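Local coordinates for isochorismatase family protein (Enterococcus faecalis, PDB 2A67) that is of unproven function but, as a member of the isochorismatase family related to nicotinamidases, probably acts as a hydrolase, at residues D[47-52]-D[74-79]; D[109-114]-D[148-153]. All blocks are in the same frame, centred on the assembly; numbering follows the deposited sequence.

Both contacts belong to one alpha/beta domain built on a six-stranded parallel sheet, and they lie on opposite sides of the chain's centre, their own centres about 22 Å apart and their nearest atoms about 5 Å. Contact 1 comes first along the chain and closes before contact 2 opens. It pairs strand 47-52 with strand 77-81, at one edge of the sheet within this chain. Contact 2 packs the start of helix 111-125, just beyond strand 103-109 in the middle of the sheet, against helix 146-157. The first therefore completes a sheet margin inside the subunit, whereas the second joins two helices where the other copy of the protein comes in.

Contact 1: residues D[47-52]-D[74-79]; sequences IIFVQH and PTDFFI
Ile47, Phe49 and Gln51 bind Phe77 and Ile79 through four nearly straight backbone hydrogen bonds, while Ile48 and Val50 turn their backbone groups to strand 5-10 and Asp11 just beyond it. Phe77 N gives to Ile47 O at 2.9 Å, Phe49 N to Phe77 O, Ile79 N to Phe49 O, and Gln51 N to Ile79 O at 3.0 Å. On one face of the sheet Ile79 is covered most: its CG1 meets Ile48 CG2 at 3.6 Å, while Val50 CG2 lies against its CB. Apolar side chains suit this face, since Leu95 of helix 92-98 packs on Ile48, Phe77 and Ile79.

On the other face the rings of Phe49 and Phe78 run side by side, 14° from parallel but slid apart until they barely overlap, with centroids 5.6 Å apart. Both have CG anti to the carbonyl carbon (chi1 -72° and -64°), which sends them the same way and brings Phe49 CD1 to 3.7 Å from Phe78 CE1. Asp76 comes to the edge of the Phe49 ring, with OD2 3.4 Å from CE1. Further out, Gln73 N binds that OD2 and Arg41 of helix 26-42 forms a salt bridge to OD1, so each carboxylate oxygen has its own partner. This is parallel pairing at the margin of an alpha/beta sheet with helices on both faces, as in the isochorismatase fold.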
loop_
_atom_site.group_PDB
_atom_site.type_symbol
_atom_site.label_atom_id
_atom_site.label_comp_id
_atom_site.label_asym_id
_atom_site.label_seq_id
_atom_site.Cartn_x
_atom_site.Cartn_y
_atom_site.Cartn_z
ATOM N N ILE D 47 3.807 20.291 -11.205
ATOM C CA ILE D 47 3.446 20.176 -9.812
ATOM C C ILE D 47 1.935 19.820 -9.831
ATOM O O ILE D 47 1.145 20.485 -10.511
ATOM C CB ILE D 47 3.616 21.485 -9.004
ATOM C CG1 ILE D 47 5.097 21.995 -9.080
ATOM C CG2 ILE D 47 2.980 21.272 -7.549
ATOM C CD1 ILE D 47 5.282 23.439 -8.661
ATOM N N ILE D 48 1.591 18.734 -9.161
ATOM C CA ILE D 48 0.224 18.152 -9.215
ATOM C C ILE D 48 -0.303 18.054 -7.801
ATOM O O ILE D 48 0.255 17.322 -6.966
ATOM C CB ILE D 48 0.218 16.772 -9.844
ATOM C CG1 ILE D 48 0.886 16.794 -11.225
ATOM C CG2 ILE D 48 -1.259 16.197 -9.966
ATOM C CD1 ILE D 48 1.395 15.421 -11.731
ATOM N N PHE D 49 -1.389 18.784 -7.512
ATOM C CA PHE D 49 -2.034 18.698 -6.222
ATOM C C PHE D 49 -3.191 17.706 -6.316
ATOM O O PHE D 49 -4.011 17.778 -7.250
ATOM C CB PHE D 49 -2.616 20.052 -5.819
ATOM C CG PHE D 49 -1.594 21.072 -5.450
ATOM C CD1 PHE D 49 -1.121 21.977 -6.407
ATOM C CD2 PHE D 49 -1.101 21.143 -4.160
ATOM C CE1 PHE D 49 -0.206 22.918 -6.076
ATOM C CE2 PHE D 49 -0.156 22.115 -3.827
ATOM C CZ PHE D 49 0.280 22.989 -4.789
ATOM N N VAL D 50 -3.264 16.789 -5.363
ATOM C CA VAL D 50 -4.420 15.861 -5.275
ATOM C C VAL D 50 -5.324 16.339 -4.127
ATOM O O VAL D 50 -4.854 16.647 -3.036
ATOM C CB VAL D 50 -3.969 14.379 -5.099
ATOM C CG1 VAL D 50 -5.197 13.463 -4.973
ATOM C CG2 VAL D 50 -3.067 13.953 -6.347
ATOM N N GLN D 51 -6.609 16.478 -4.421
ATOM C CA GLN D 51 -7.591 16.869 -3.420
ATOM C C GLN D 51 -8.683 15.814 -3.338
ATOM O O GLN D 51 -9.258 15.387 -4.355
ATOM C CB GLN D 51 -8.191 18.227 -3.771
ATOM C CG GLN D 51 -7.185 19.372 -3.637
ATOM C CD GLN D 51 -7.707 20.661 -4.184
ATOM O OE1 GLN D 51 -7.509 20.970 -5.355
ATOM N NE2 GLN D 51 -8.420 21.425 -3.351
ATOM N N HIS D 52 -8.915 15.383 -2.101
ATOM C CA HIS D 52 -9.912 14.373 -1.771
ATOM C C HIS D 52 -11.268 15.092 -1.627
ATOM O O HIS D 52 -11.338 16.270 -1.295
ATOM C CB HIS D 52 -9.502 13.660 -0.473
ATOM C CG HIS D 52 -10.248 12.390 -0.226
ATOM N ND1 HIS D 52 -11.324 12.323 0.635
ATOM C CD2 HIS D 52 -10.111 11.149 -0.752
ATOM C CE1 HIS D 52 -11.793 11.089 0.663
ATOM N NE2 HIS D 52 -11.086 10.357 -0.172
ATOM N N PRO D 74 -2.130 28.858 -11.173
ATOM C CA PRO D 74 -3.160 28.311 -12.085
ATOM C C PRO D 74 -2.573 27.352 -13.107
ATOM O O PRO D 74 -3.290 26.608 -13.792
ATOM C CB PRO D 74 -3.730 29.563 -12.782
ATOM C CG PRO D 74 -2.696 30.605 -12.607
ATOM C CD PRO D 74 -1.989 30.322 -11.318
ATOM N N THR D 75 -1.261 27.374 -13.117
ATOM C CA THR D 75 -0.348 26.591 -13.936
ATOM C C THR D 75 -0.148 25.148 -13.457
ATOM O O THR D 75 0.080 24.223 -14.261
ATOM C CB THR D 75 0.950 27.394 -13.885
ATOM O OG1 THR D 75 1.008 28.172 -15.066
ATOM C CG2 THR D 75 2.246 26.552 -13.652
ATOM N N ASP D 76 -0.219 24.970 -12.143
ATOM C CA ASP D 76 -0.254 23.644 -11.538
ATOM C C ASP D 76 -1.417 22.777 -12.048
ATOM O O ASP D 76 -2.333 23.267 -12.721
ATOM C CB ASP D 76 -0.306 23.812 -10.029
ATOM C CG ASP D 76 0.842 24.673 -9.500
ATOM O OD1 ASP D 76 1.878 24.790 -10.180
ATOM O OD2 ASP D 76 0.737 25.206 -8.390
ATOM N N PHE D 77 -1.328 21.484 -11.769
ATOM C CA PHE D 77 -2.330 20.502 -12.182
ATOM C C PHE D 77 -3.053 20.093 -10.923
ATOM O O PHE D 77 -2.488 20.192 -9.823
ATOM C CB PHE D 77 -1.683 19.282 -12.851
ATOM C CG PHE D 77 -0.950 19.616 -14.151
ATOM C CD1 PHE D 77 -1.671 19.960 -15.311
ATOM C CD2 PHE D 77 0.434 19.613 -14.206
ATOM C CE1 PHE D 77 -0.993 20.284 -16.531
ATOM C CE2 PHE D 77 1.126 19.946 -15.417
ATOM C CZ PHE D 77 0.397 20.288 -16.577
ATOM N N PHE D 78 -4.315 19.694 -11.076
ATOM C CA PHE D 78 -5.160 19.366 -9.929
ATOM C C PHE D 78 -5.910 18.097 -10.273
ATOM O O PHE D 78 -6.506 17.982 -11.371
ATOM C CB PHE D 78 -6.146 20.526 -9.636
ATOM C CG PHE D 78 -5.443 21.797 -9.236
ATOM C CD1 PHE D 78 -5.103 22.017 -7.926
ATOM C CD2 PHE D 78 -5.063 22.744 -10.201
ATOM C CE1 PHE D 78 -4.434 23.199 -7.553
ATOM C CE2 PHE D 78 -4.379 23.922 -9.843
ATOM C CZ PHE D 78 -4.059 24.131 -8.516
ATOM N N ILE D 79 -5.856 17.142 -9.346
ATOM C CA ILE D 79 -6.563 15.888 -9.524
ATOM C C ILE D 79 -7.626 15.766 -8.435
ATOM O O ILE D 79 -7.295 15.948 -7.276
ATOM C CB ILE D 79 -5.578 14.712 -9.394
ATOM C CG1 ILE D 79 -4.501 14.823 -10.505
ATOM C CG2 ILE D 79 -6.282 13.343 -9.491
ATOM C CD1 ILE D 79 -5.032 14.419 -11.852
HETATM O O HOH W 1 2.865 22.678 -13.089
#

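Contact 2: residues D[109-114]-D[148-153]; sequences VQTEFC and QIIQHH
His153 sets CG anti to its carbonyl carbon (chi1 -82°) and, with chi2 at 83°, lays its imidazole against Glu112 CB. That carbon sits over one face, 3.6 Å from the centroid of the His153 ring, in a CH-pi contact displaced toward the rim at CE1. Glu112 in turn places CG in the crowded position between its backbone N and carbonyl carbon (chi1 77°) and bends again at chi2, which carries the rest of its chain over Ile149 CG2. The imidazole is kept in place by its own helix: His153 ND1 donates to Ile149 O at 3.2 Å, with that oxygen practically in the ring plane. His153 N also gives to Ile149 O, from the opposite face of the carbonyl, so one oxygen serves two donors. Histidine suits the place, offering a flat face to the neighbouring helix and an edge N-H to its own.

The contact joins the first turn of helix 111-125, which follows a cis peptide bond before the N-cap residue Gln110, to helix 146-157 on the same side of the parallel alpha/beta sheet. The backbones come close here, with Thr111 CA 6.3 Å from Ile150 CA, and a short side chain such as Thr111 suits the spot. Its CG2 packs on His153 CB at 3.7 Å, and OG1, which is hydrogen-bonded to Thr136 OG1, lies 3.5 Å from Ile150 CG1. Ile149 CG2 packs on the methylene Glu112 CB and borders the carboxylate carbon CD, 3.7 Å from each. The acid is buried, and its OE1 is satisfied by Thr138 OG1. At the dimer interface, His153 also meets the rings of His152 and His153 of the second subunit, and Arg120 NH1 of that subunit forms a hydrogen bond with Glu112 O.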
loop_
_atom_site.group_PDB
_atom_site.type_symbol
_atom_site.label_atom_id
_atom_site.label_comp_id
_atom_site.label_asym_id
_atom_site.label_seq_id
_atom_site.Cartn_x
_atom_site.Cartn_y
_atom_site.Cartn_z
ATOM N N VAL D 109 -0.631 13.981 3.122
ATOM C CA VAL D 109 -1.294 13.467 4.318
ATOM C C VAL D 109 -2.479 12.623 3.824
ATOM O O VAL D 109 -2.929 12.822 2.689
ATOM C CB VAL D 109 -1.835 14.651 5.225
ATOM C CG1 VAL D 109 -0.676 15.636 5.607
ATOM C CG2 VAL D 109 -2.913 15.429 4.463
ATOM N N GLN D 110 -2.933 11.645 4.608
ATOM C CA GLN D 110 -2.236 11.211 5.822
ATOM C C GLN D 110 -1.244 10.112 5.448
ATOM O O GLN D 110 -1.538 9.300 4.592
ATOM C CB GLN D 110 -3.231 10.645 6.870
ATOM C CG GLN D 110 -3.993 11.757 7.604
ATOM C CD GLN D 110 -5.103 11.191 8.452
ATOM O OE1 GLN D 110 -4.879 10.589 9.503
ATOM N NE2 GLN D 110 -6.306 11.340 7.966
ATOM N N THR D 111 -0.129 10.060 6.173
ATOM C CA THR D 111 0.968 9.062 5.985
ATOM C C THR D 111 0.498 7.652 5.672
ATOM O O THR D 111 0.894 7.052 4.665
ATOM C CB THR D 111 1.794 8.966 7.294
ATOM O OG1 THR D 111 2.269 10.275 7.630
ATOM C CG2 THR D 111 2.967 7.931 7.209
ATOM N N GLU D 112 -0.296 7.092 6.587
ATOM C CA GLU D 112 -0.617 5.680 6.505
ATOM C C GLU D 112 -1.806 5.366 5.589
ATOM O O GLU D 112 -2.040 4.215 5.268
ATOM C CB GLU D 112 -0.857 5.098 7.900
ATOM C CG GLU D 112 -2.245 5.460 8.516
ATOM C CD GLU D 112 -2.248 6.775 9.313
ATOM O OE1 GLU D 112 -1.661 7.780 8.865
ATOM O OE2 GLU D 112 -2.863 6.806 10.405
ATOM N N PHE D 113 -2.521 6.382 5.144
ATOM C CA PHE D 113 -3.689 6.161 4.309
ATOM C C PHE D 113 -3.372 6.537 2.866
ATOM O O PHE D 113 -2.774 5.749 2.182
ATOM C CB PHE D 113 -4.911 6.903 4.869
ATOM C CG PHE D 113 -5.336 6.421 6.236
ATOM C CD1 PHE D 113 -5.847 5.136 6.409
ATOM C CD2 PHE D 113 -5.217 7.245 7.348
ATOM C CE1 PHE D 113 -6.279 4.647 7.719
ATOM C CE2 PHE D 113 -5.650 6.784 8.643
ATOM C CZ PHE D 113 -6.171 5.471 8.812
ATOM N N CYS D 114 -3.740 7.739 2.443
ATOM C CA CYS D 114 -3.661 8.155 1.048
ATOM C C CYS D 114 -2.229 8.207 0.522
ATOM O O CYS D 114 -2.010 7.966 -0.672
ATOM C CB CYS D 114 -4.236 9.558 0.855
ATOM S SG CYS D 114 -5.851 9.882 1.699
ATOM N N GLN D 148 5.140 7.604 15.675
ATOM C CA GLN D 148 5.366 6.164 15.511
ATOM C C GLN D 148 4.856 5.665 14.162
ATOM O O GLN D 148 5.495 4.805 13.516
ATOM C CB GLN D 148 4.624 5.385 16.609
ATOM C CG GLN D 148 5.169 5.519 18.017
ATOM C CD GLN D 148 4.335 4.724 18.990
ATOM O OE1 GLN D 148 3.180 5.058 19.241
ATOM N NE2 GLN D 148 4.888 3.646 19.507
ATOM N N ILE D 149 3.696 6.189 13.756
ATOM C CA ILE D 149 3.084 5.873 12.445
ATOM C C ILE D 149 3.977 6.328 11.290
ATOM O O ILE D 149 4.208 5.567 10.337
ATOM C CB ILE D 149 1.668 6.484 12.263
ATOM C CG1 ILE D 149 0.685 5.944 13.326
ATOM C CG2 ILE D 149 1.140 6.201 10.792
ATOM C CD1 ILE D 149 -0.560 6.830 13.482
ATOM N N ILE D 150 4.457 7.570 11.385
ATOM C CA ILE D 150 5.393 8.129 10.416
ATOM C C ILE D 150 6.677 7.332 10.336
ATOM O O ILE D 150 7.122 6.998 9.233
ATOM C CB ILE D 150 5.687 9.608 10.687
ATOM C CG1 ILE D 150 4.483 10.456 10.290
ATOM C CG2 ILE D 150 6.903 10.075 9.848
ATOM C CD1 ILE D 150 4.400 11.792 10.975
ATOM N N GLN D 151 7.296 7.049 11.482
ATOM C CA GLN D 151 8.493 6.204 11.521
ATOM C C GLN D 151 8.270 4.837 10.819
ATOM O O GLN D 151 9.072 4.376 9.970
ATOM C CB GLN D 151 8.933 6.038 12.985
ATOM C CG GLN D 151 10.051 5.067 13.261
ATOM C CD GLN D 151 10.295 4.881 14.796
ATOM O OE1 GLN D 151 9.395 4.454 15.580
ATOM N NE2 GLN D 151 11.539 5.224 15.232
ATOM N N HIS D 152 7.180 4.186 11.196
ATOM C CA HIS D 152 6.828 2.881 10.653
ATOM C C HIS D 152 6.714 2.873 9.124
ATOM O O HIS D 152 7.316 2.034 8.494
ATOM C CB HIS D 152 5.500 2.405 11.275
ATOM C CG HIS D 152 5.025 1.064 10.788
ATOM N ND1 HIS D 152 5.731 -0.108 10.989
ATOM C CD2 HIS D 152 3.871 0.709 10.162
ATOM C CE1 HIS D 152 5.015 -1.130 10.534
ATOM N NE2 HIS D 152 3.894 -0.654 10.007
ATOM N N HIS D 153 5.924 3.772 8.557
ATOM C CA HIS D 153 5.609 3.717 7.135
ATOM C C HIS D 153 6.793 4.203 6.292
ATOM O O HIS D 153 7.099 3.638 5.252
ATOM C CB HIS D 153 4.352 4.535 6.832
ATOM C CG HIS D 153 3.085 3.784 7.121
ATOM N ND1 HIS D 153 2.539 3.702 8.386
ATOM C CD2 HIS D 153 2.326 2.992 6.336
ATOM C CE1 HIS D 153 1.489 2.890 8.366
ATOM N NE2 HIS D 153 1.351 2.438 7.137
#